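PDB 5JS4: phiAB6 tailspike from Unidentified phage, which probably binds and fragments the exopolysaccharide of Acinetobacter baumannii as a trimeric beta-helical phage tailspike. Local coordinates for residues A[395-409]-A[420-433]. Sequence-based numbering, arbitrary orientation.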
ATOM      1  N   SER A 395      -3.041   7.512  27.817  1.00 14.90           N
ATOM      2  CA  SER A 395      -4.495   7.379  27.984  1.00 15.02           C
ATOM      3  C   SER A 395      -4.797   6.250  28.966  1.00 16.05           C
ATOM      4  O   SER A 395      -4.064   5.266  29.036  1.00 16.65           O
ATOM      5  CB  SER A 395      -5.210   7.126  26.655  1.00 15.73           C
ATOM      6  OG  SER A 395      -4.770   5.928  26.049  1.00 16.15           O
ATOM      7  N   GLN A 396      -5.870   6.403  29.731  1.00 16.17           N
ATOM      8  CA  GLN A 396      -6.217   5.418  30.753  1.00 17.17           C
ATOM      9  C   GLN A 396      -7.142   4.327  30.215  1.00 18.08           C
ATOM     10  O   GLN A 396      -7.164   3.218  30.745  1.00 20.62           O
ATOM     11  CB  GLN A 396      -6.845   6.120  31.957  1.00 18.53           C
ATOM     12  CG  GLN A 396      -5.864   7.034  32.682  1.00 19.82           C
ATOM     13  CD  GLN A 396      -6.441   8.397  33.022  1.00 19.48           C
ATOM     14  OE1 GLN A 396      -7.657   8.591  33.035  1.00 20.34           O
ATOM     15  NE2 GLN A 396      -5.561   9.357  33.292  1.00 20.86           N
ATOM     16  N   ASN A 397      -7.897   4.642  29.164  1.00 16.88           N
ATOM     17  CA  ASN A 397      -8.829   3.688  28.565  1.00 16.50           C
ATOM     18  C   ASN A 397      -8.574   3.484  27.074  1.00 16.36           C
ATOM     19  O   ASN A 397      -8.434   2.350  26.612  1.00 16.56           O
ATOM     20  CB  ASN A 397     -10.270   4.152  28.781  1.00 17.26           C
ATOM     21  CG  ASN A 397     -11.289   3.148  28.274  1.00 17.89           C
ATOM     22  OD1 ASN A 397     -12.053   3.433  27.349  1.00 19.83           O
ATOM     23  ND2 ASN A 397     -11.298   1.962  28.869  1.00 18.14           N
ATOM     24  N   ALA A 398      -8.531   4.582  26.325  1.00 15.67           N
ATOM     25  CA  ALA A 398      -8.315   4.510  24.882  1.00 14.75           C
ATOM     26  C   ALA A 398      -7.787   5.822  24.320  1.00 14.16           C
ATOM     27  O   ALA A 398      -8.125   6.900  24.807  1.00 14.73           O
ATOM     28  CB  ALA A 398      -9.605   4.124  24.171  1.00 15.60           C
ATOM     29  N   GLY A 399      -6.952   5.726  23.291  1.00 14.62           N
ATOM     30  CA  GLY A 399      -6.544   6.903  22.536  1.00 13.90           C
ATOM     31  C   GLY A 399      -7.720   7.440  21.737  1.00 13.48           C
ATOM     32  O   GLY A 399      -7.983   8.642  21.732  1.00 13.56           O
ATOM     33  N   ILE A 400      -8.423   6.533  21.061  1.00 13.04           N
ATOM     34  CA  ILE A 400      -9.588   6.873  20.250  1.00 13.09           C
ATOM     35  C   ILE A 400     -10.714   5.896  20.580  1.00 13.40           C
ATOM     36  O   ILE A 400     -10.522   4.682  20.512  1.00 12.97           O
ATOM     37  CB  ILE A 400      -9.268   6.802  18.742  1.00 13.59           C
ATOM     38  CG1 ILE A 400      -8.079   7.709  18.403  1.00 13.80           C
ATOM     39  CG2 ILE A 400     -10.487   7.195  17.917  1.00 13.97           C
ATOM     40  CD1 ILE A 400      -7.491   7.480  17.026  1.00 13.77           C
ATOM     41  N   TYR A 401     -11.881   6.432  20.930  1.00 13.63           N
ATOM     42  CA  TYR A 401     -13.037   5.623  21.307  1.00 13.96           C
ATOM     43  C   TYR A 401     -14.258   5.995  20.471  1.00 14.05           C
ATOM     44  O   TYR A 401     -14.628   7.166  20.397  1.00 15.87           O
ATOM     45  CB  TYR A 401     -13.354   5.807  22.794  1.00 14.63           C
ATOM     46  CG  TYR A 401     -14.642   5.137  23.232  1.00 15.79           C
ATOM     47  CD1 TYR A 401     -14.882   3.796  22.949  1.00 16.90           C
ATOM     48  CD2 TYR A 401     -15.617   5.843  23.936  1.00 17.17           C
ATOM     49  CE1 TYR A 401     -16.055   3.177  23.346  1.00 17.53           C
ATOM     50  CE2 TYR A 401     -16.793   5.230  24.340  1.00 17.82           C
ATOM     51  CZ  TYR A 401     -17.007   3.897  24.043  1.00 17.65           C
ATOM     52  OH  TYR A 401     -18.171   3.280  24.438  1.00 19.34           O
ATOM     53  N   CYS A 402     -14.874   4.989  19.849  1.00 14.59           N
ATOM     54  CA  CYS A 402     -16.106   5.169  19.081  1.00 15.11           C
ATOM     55  C   CYS A 402     -17.156   4.156  19.532  1.00 15.32           C
ATOM     56  O   CYS A 402     -17.060   2.965  19.230  1.00 14.67           O
ATOM     57  CB  CYS A 402     -15.834   5.023  17.581  1.00 15.51           C
ATOM     58  SG  CYS A 402     -17.298   5.183  16.534  1.00 17.88           S
ATOM     59  N   GLU A 403     -18.160   4.646  20.255  1.00 15.79           N
ATOM     60  CA  GLU A 403     -19.235   3.809  20.783  1.00 15.95           C
ATOM     61  C   GLU A 403     -20.210   3.374  19.687  1.00 15.59           C
ATOM     62  O   GLU A 403     -20.634   2.214  19.654  1.00 15.98           O
ATOM     63  CB  GLU A 403     -19.991   4.574  21.876  1.00 16.56           C
ATOM     64  CG  GLU A 403     -21.093   3.778  22.565  1.00 18.26           C
ATOM     65  CD  GLU A 403     -21.896   4.598  23.563  1.00 21.43           C
ATOM     66  OE1 GLU A 403     -21.663   5.819  23.682  1.00 23.61           O
ATOM     67  OE2 GLU A 403     -22.774   4.016  24.234  1.00 25.91           O
ATOM     68  N   ASP A 404     -20.562   4.313  18.807  1.00 15.53           N
ATOM     69  CA  ASP A 404     -21.579   4.107  17.768  1.00 16.33           C
ATOM     70  C   ASP A 404     -22.862   3.533  18.379  1.00 17.65           C
ATOM     71  O   ASP A 404     -23.313   2.461  17.987  1.00 17.54           O
ATOM     72  CB  ASP A 404     -21.035   3.195  16.652  1.00 16.38           C
ATOM     73  CG  ASP A 404     -21.936   3.157  15.416  1.00 15.89           C
ATOM     74  OD1 ASP A 404     -22.896   3.952  15.319  1.00 16.51           O
ATOM     75  OD2 ASP A 404     -21.679   2.324  14.523  1.00 16.00           O
ATOM     76  N   PRO A 405     -23.457   4.258  19.345  1.00 18.17           N
ATOM     77  CA  PRO A 405     -24.591   3.713  20.102  1.00 18.10           C
ATOM     78  C   PRO A 405     -25.800   3.296  19.257  1.00 18.61           C
ATOM     79  O   PRO A 405     -26.534   2.390  19.657  1.00 22.20           O
ATOM     80  CB  PRO A 405     -24.965   4.858  21.054  1.00 17.99           C
ATOM     81  CG  PRO A 405     -24.405   6.087  20.431  1.00 17.45           C
ATOM     82  CD  PRO A 405     -23.148   5.644  19.742  1.00 17.27           C
ATOM     83  N   LEU A 406     -26.002   3.942  18.110  1.00 19.11           N
ATOM     84  CA  LEU A 406     -27.127   3.625  17.226  1.00 21.18           C
ATOM     85  C   LEU A 406     -26.777   2.600  16.138  1.00 19.50           C
ATOM     86  O   LEU A 406     -27.602   2.315  15.269  1.00 19.60           O
ATOM     87  CB  LEU A 406     -27.665   4.902  16.574  1.00 22.85           C
ATOM     88  CG  LEU A 406     -28.093   6.035  17.512  1.00 24.36           C
ATOM     89  CD1 LEU A 406     -28.600   7.213  16.698  1.00 25.44           C
ATOM     90  CD2 LEU A 406     -29.150   5.575  18.507  1.00 25.38           C
ATOM     91  N   ASN A 407     -25.561   2.056  16.185  1.00 18.67           N
ATOM     92  CA  ASN A 407     -25.121   1.036  15.230  1.00 18.08           C
ATOM     93  C   ASN A 407     -25.279   1.504  13.780  1.00 18.02           C
ATOM     94  O   ASN A 407     -25.832   0.792  12.939  1.00 18.18           O
ATOM     95  CB  ASN A 407     -25.882  -0.280  15.465  1.00 18.88           C
ATOM     96  CG  ASN A 407     -25.251  -1.463  14.748  1.00 20.33           C
ATOM     97  OD1 ASN A 407     -24.028  -1.598  14.706  1.00 20.49           O
ATOM     98  ND2 ASN A 407     -26.084  -2.331  14.183  1.00 23.33           N
ATOM     99  N   ARG A 408     -24.798   2.715  13.502  1.00 17.53           N
ATOM    100  CA  ARG A 408     -24.823   3.270  12.148  1.00 18.86           C
ATOM    101  C   ARG A 408     -23.823   2.564  11.231  1.00 17.71           C
ATOM    102  O   ARG A 408     -24.019   2.522  10.016  1.00 18.09           O
ATOM    103  CB  ARG A 408     -24.507   4.768  12.170  1.00 20.45           C
ATOM    104  CG  ARG A 408     -25.555   5.640  12.845  1.00 22.81           C
ATOM    105  CD  ARG A 408     -25.148   7.104  12.774  1.00 25.44           C
ATOM    106  NE  ARG A 408     -26.125   7.995  13.402  1.00 29.52           N
ATOM    107  CZ  ARG A 408     -27.187   8.524  12.794  1.00 33.17           C
ATOM    108  NH1 ARG A 408     -27.454   8.265  11.515  1.00 35.67           N
ATOM    109  NH2 ARG A 408     -27.999   9.324  13.479  1.00 36.10           N
ATOM    110  N   VAL A 409     -22.769   2.013  11.837  1.00 16.46           N
ATOM    111  CA  VAL A 409     -21.629   1.382  11.150  1.00 15.82           C
ATOM    112  C   VAL A 409     -20.658   2.453  10.658  1.00 14.95           C
ATOM    113  O   VAL A 409     -21.006   3.292   9.829  1.00 16.27           O
ATOM    114  CB  VAL A 409     -22.030   0.431   9.994  1.00 16.51           C
ATOM    115  CG1 VAL A 409     -20.794  -0.248   9.413  1.00 16.97           C
ATOM    116  CG2 VAL A 409     -23.014  -0.622  10.483  1.00 17.07           C
ATOM    117  N   PHE A 420       0.918   5.661  19.701  1.00 11.74           N
ATOM    118  CA  PHE A 420       0.258   5.370  20.973  1.00 11.95           C
ATOM    119  C   PHE A 420       1.322   4.870  21.953  1.00 12.72           C
ATOM    120  O   PHE A 420       1.948   3.837  21.700  1.00 13.43           O
ATOM    121  CB  PHE A 420      -0.800   4.272  20.814  1.00 12.21           C
ATOM    122  CG  PHE A 420      -1.912   4.592  19.843  1.00 12.14           C
ATOM    123  CD1 PHE A 420      -3.072   5.215  20.276  1.00 12.32           C
ATOM    124  CD2 PHE A 420      -1.826   4.202  18.511  1.00 11.42           C
ATOM    125  CE1 PHE A 420      -4.111   5.479  19.397  1.00 12.29           C
ATOM    126  CE2 PHE A 420      -2.862   4.460  17.625  1.00 11.36           C
ATOM    127  CZ  PHE A 420      -4.006   5.098  18.071  1.00 12.16           C
ATOM    128  N   GLN A 421       1.524   5.575  23.067  1.00 13.25           N
ATOM    129  CA  GLN A 421       2.548   5.173  24.039  1.00 14.16           C
ATOM    130  C   GLN A 421       2.045   5.170  25.477  1.00 14.76           C
ATOM    131  O   GLN A 421       1.410   6.126  25.931  1.00 14.46           O
ATOM    132  CB  GLN A 421       3.792   6.062  23.936  1.00 15.66           C
ATOM    133  CG  GLN A 421       4.959   5.560  24.786  1.00 16.52           C
ATOM    134  CD  GLN A 421       6.272   6.279  24.515  1.00 19.64           C
ATOM    135  OE1 GLN A 421       6.628   6.544  23.365  1.00 21.94           O
ATOM    136  NE2 GLN A 421       7.010   6.581  25.576  1.00 22.09           N
ATOM    137  N   LEU A 422       2.351   4.080  26.182  1.00 15.32           N
ATOM    138  CA  LEU A 422       2.164   3.972  27.635  1.00 16.08           C
ATOM    139  C   LEU A 422       0.725   4.209  28.111  1.00 15.79           C
ATOM    140  O   LEU A 422       0.492   4.778  29.182  1.00 17.01           O
ATOM    141  CB  LEU A 422       3.171   4.872  28.370  1.00 16.93           C
ATOM    142  CG  LEU A 422       4.584   4.285  28.455  1.00 17.83           C
ATOM    143  CD1 LEU A 422       5.602   5.349  28.833  1.00 19.21           C
ATOM    144  CD2 LEU A 422       4.635   3.123  29.439  1.00 17.68           C
ATOM    145  N   GLY A 423      -0.235   3.748  27.312  1.00 15.86           N
ATOM    146  CA  GLY A 423      -1.639   3.764  27.699  1.00 15.85           C
ATOM    147  C   GLY A 423      -1.987   2.566  28.564  1.00 16.21           C
ATOM    148  O   GLY A 423      -1.482   1.463  28.341  1.00 16.44           O
ATOM    149  N   ASP A 424      -2.862   2.778  29.545  1.00 16.70           N
ATOM    150  CA  ASP A 424      -3.309   1.705  30.439  1.00 16.85           C
ATOM    151  C   ASP A 424      -4.312   0.773  29.769  1.00 16.47           C
ATOM    152  O   ASP A 424      -4.566  -0.322  30.268  1.00 16.69           O
ATOM    153  CB  ASP A 424      -3.964   2.281  31.701  1.00 17.74           C
ATOM    154  CG  ASP A 424      -3.042   3.187  32.483  1.00 19.66           C
ATOM    155  OD1 ASP A 424      -1.863   2.822  32.680  1.00 20.61           O
ATOM    156  OD2 ASP A 424      -3.501   4.269  32.907  1.00 22.65           O
ATOM    157  N   GLY A 425      -4.903   1.219  28.660  1.00 16.06           N
ATOM    158  CA  GLY A 425      -5.907   0.441  27.945  1.00 15.30           C
ATOM    159  C   GLY A 425      -5.499   0.183  26.507  1.00 15.22           C
ATOM    160  O   GLY A 425      -4.367  -0.220  26.240  1.00 15.69           O
ATOM    161  N   HIS A 426      -6.430   0.426  25.587  1.00 14.34           N
ATOM    162  CA  HIS A 426      -6.211   0.176  24.163  1.00 14.31           C
ATOM    163  C   HIS A 426      -5.773   1.430  23.417  1.00 13.78           C
ATOM    164  O   HIS A 426      -5.911   2.549  23.911  1.00 14.11           O
ATOM    165  CB  HIS A 426      -7.496  -0.352  23.520  1.00 15.70           C
ATOM    166  CG  HIS A 426      -7.772  -1.791  23.813  1.00 17.47           C
ATOM    167  ND1 HIS A 426      -8.169  -2.236  25.056  1.00 19.00           N
ATOM    168  CD2 HIS A 426      -7.716  -2.887  23.020  1.00 18.26           C
ATOM    169  CE1 HIS A 426      -8.341  -3.545  25.016  1.00 20.23           C
ATOM    170  NE2 HIS A 426      -8.071  -3.965  23.793  1.00 19.33           N
ATOM    171  N   ALA A 427      -5.251   1.230  22.213  1.00 13.25           N
ATOM    172  CA  ALA A 427      -5.010   2.338  21.299  1.00 12.69           C
ATOM    173  C   ALA A 427      -6.348   2.868  20.790  1.00 12.41           C
ATOM    174  O   ALA A 427      -6.639   4.058  20.913  1.00 12.55           O
ATOM    175  CB  ALA A 427      -4.139   1.891  20.138  1.00 13.01           C
ATOM    176  N   MET A 428      -7.150   1.970  20.219  1.00 12.30           N
ATOM    177  CA  MET A 428      -8.460   2.321  19.668  1.00 12.75           C
ATOM    178  C   MET A 428      -9.505   1.287  20.064  1.00 13.15           C
ATOM    179  O   MET A 428      -9.247   0.086  19.999  1.00 13.61           O
ATOM    180  CB  MET A 428      -8.397   2.399  18.143  1.00 13.62           C
ATOM    181  CG  MET A 428      -7.361   3.371  17.612  1.00 13.82           C
ATOM    182  SD  MET A 428      -7.380   3.497  15.817  1.00 15.54           S
ATOM    183  CE  MET A 428      -8.927   4.343  15.522  1.00 16.19           C
ATOM    184  N   ILE A 429     -10.684   1.763  20.462  1.00 13.73           N
ATOM    185  CA  ILE A 429     -11.815   0.894  20.766  1.00 13.80           C
ATOM    186  C   ILE A 429     -13.031   1.320  19.955  1.00 13.64           C
ATOM    187  O   ILE A 429     -13.519   2.443  20.095  1.00 14.22           O
ATOM    188  CB  ILE A 429     -12.185   0.923  22.265  1.00 14.94           C
ATOM    189  CG1 ILE A 429     -11.007   0.450  23.120  1.00 16.00           C
ATOM    190  CG2 ILE A 429     -13.410   0.049  22.528  1.00 15.30           C
ATOM    191  CD1 ILE A 429     -11.202   0.647  24.611  1.00 17.09           C
ATOM    192  N   PHE A 430     -13.493   0.411  19.102  1.00 13.46           N
ATOM    193  CA  PHE A 430     -14.784   0.515  18.442  1.00 13.82           C
ATOM    194  C   PHE A 430     -15.703  -0.499  19.110  1.00 14.64           C
ATOM    195  O   PHE A 430     -15.448  -1.696  19.043  1.00 14.88           O
ATOM    196  CB  PHE A 430     -14.657   0.175  16.955  1.00 14.57           C
ATOM    197  CG  PHE A 430     -13.799   1.136  16.177  1.00 15.01           C
ATOM    198  CD1 PHE A 430     -14.359   2.259  15.583  1.00 16.39           C
ATOM    199  CD2 PHE A 430     -12.438   0.906  16.018  1.00 16.24           C
ATOM    200  CE1 PHE A 430     -13.579   3.144  14.856  1.00 17.48           C
ATOM    201  CE2 PHE A 430     -11.652   1.787  15.293  1.00 17.03           C
ATOM    202  CZ  PHE A 430     -12.223   2.909  14.711  1.00 17.71           C
ATOM    203  N   ASP A 431     -16.765  -0.037  19.764  1.00 14.81           N
ATOM    204  CA  ASP A 431     -17.708  -0.969  20.395  1.00 15.10           C
ATOM    205  C   ASP A 431     -18.449  -1.807  19.352  1.00 15.18           C
ATOM    206  O   ASP A 431     -18.920  -2.903  19.657  1.00 16.05           O
ATOM    207  CB  ASP A 431     -18.725  -0.230  21.271  1.00 16.03           C
ATOM    208  CG  ASP A 431     -18.131   0.277  22.574  1.00 16.63           C
ATOM    209  OD1 ASP A 431     -17.012  -0.136  22.949  1.00 16.67           O
ATOM    210  OD2 ASP A 431     -18.795   1.102  23.231  1.00 18.29           O
ATOM    211  N   ARG A 432     -18.561  -1.293  18.130  1.00 14.76           N
ATOM    212  CA  ARG A 432     -19.300  -1.984  17.083  1.00 15.24           C
ATOM    213  C   ARG A 432     -18.470  -2.142  15.798  1.00 14.83           C
ATOM    214  O   ARG A 432     -17.333  -2.614  15.870  1.00 15.46           O
ATOM    215  CB  ARG A 432     -20.659  -1.306  16.876  1.00 15.55           C
ATOM    216  CG  ARG A 432     -21.528  -1.376  18.128  1.00 16.09           C
ATOM    217  CD  ARG A 432     -22.885  -0.730  17.932  1.00 16.78           C
ATOM    218  NE  ARG A 432     -23.780  -1.006  19.054  1.00 18.12           N
ATOM    219  CZ  ARG A 432     -23.707  -0.433  20.257  1.00 18.46           C
ATOM    220  NH1 ARG A 432     -24.581  -0.777  21.199  1.00 21.77           N
ATOM    221  NH2 ARG A 432     -22.775   0.477  20.539  1.00 15.05           N
ATOM    222  N   ASP A 433     -19.016  -1.760  14.642  1.00 14.86           N
ATOM    223  CA  ASP A 433     -18.505  -2.237  13.349  1.00 14.68           C
ATOM    224  C   ASP A 433     -17.774  -1.165  12.550  1.00 14.33           C
ATOM    225  O   ASP A 433     -18.181  -0.005  12.528  1.00 13.46           O
ATOM    226  CB  ASP A 433     -19.655  -2.790  12.505  1.00 14.92           C
ATOM    227  CG  ASP A 433     -20.413  -3.907  13.199  1.00 16.17           C
ATOM    228  OD1 ASP A 433     -19.954  -4.396  14.255  1.00 16.70           O
ATOM    229  OD2 ASP A 433     -21.475  -4.302  12.679  1.00 18.90           O
TER
HETATM  230  O   HOH W   1      -5.033   3.270  26.636  1.00 16.59           O
HETATM  231  O   HOH W   2      -7.742   0.532  31.165  1.00 32.17           O
HETATM  232  O   HOH W   3      -9.181  -0.498  27.413  1.00 32.00           O
HETATM  233  O   HOH W   4     -17.876   1.325  17.009  1.00 16.07           O
HETATM  234  O   HOH W   5     -18.912   1.881  14.500  1.00 15.69           O
HETATM  235  O   HOH W   6     -21.583  -0.430  13.959  1.00 17.63           O
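A chi1 of 173°, which turns CG away from the backbone N, carries the Y401 ring across to D431, whose own CG lies beside the backbone N (chi1 -74°). The phenol OH gives a short hydrogen bond, OH to D431 OD2 2.6 Å, arriving on the syn side of the carboxylate and 31° out of its plane. Tyrosine suits this partly exposed face: its ring carbon CD1 packs against I429 CB at 4.0 Å, while its hydroxyl ties up the acid. R432 stretches from CG to NE alongside the turn D404-N407; NH2 donates to E403 O at 2.9 Å, in the guanidinium plane, and P405 lies over one face. N407 N to D404 O closes the turn, and the D404 carboxylate reaches past it to gather two backbone N-H groups, R408 N on OD1 and V409 N on OD2.

On the buried face I400 and M428 run side by side, the unbranched methionine bending CE to 3.8 Å from I400 CD1, and the small C402 fits beside the bulky F430 ring, CB to CD1 3.7 Å. Parallel backbone hydrogen bonds join the strands, the straightest from C402 N to I429 O at 2.9 Å.

This stacking of successive coils is characteristic of the right-handed beta-helix of pectate lyase-like proteins. Strand 398-402 lies between 374-379 and 426-430, and strand 451-453 follows on the far side of 426-430.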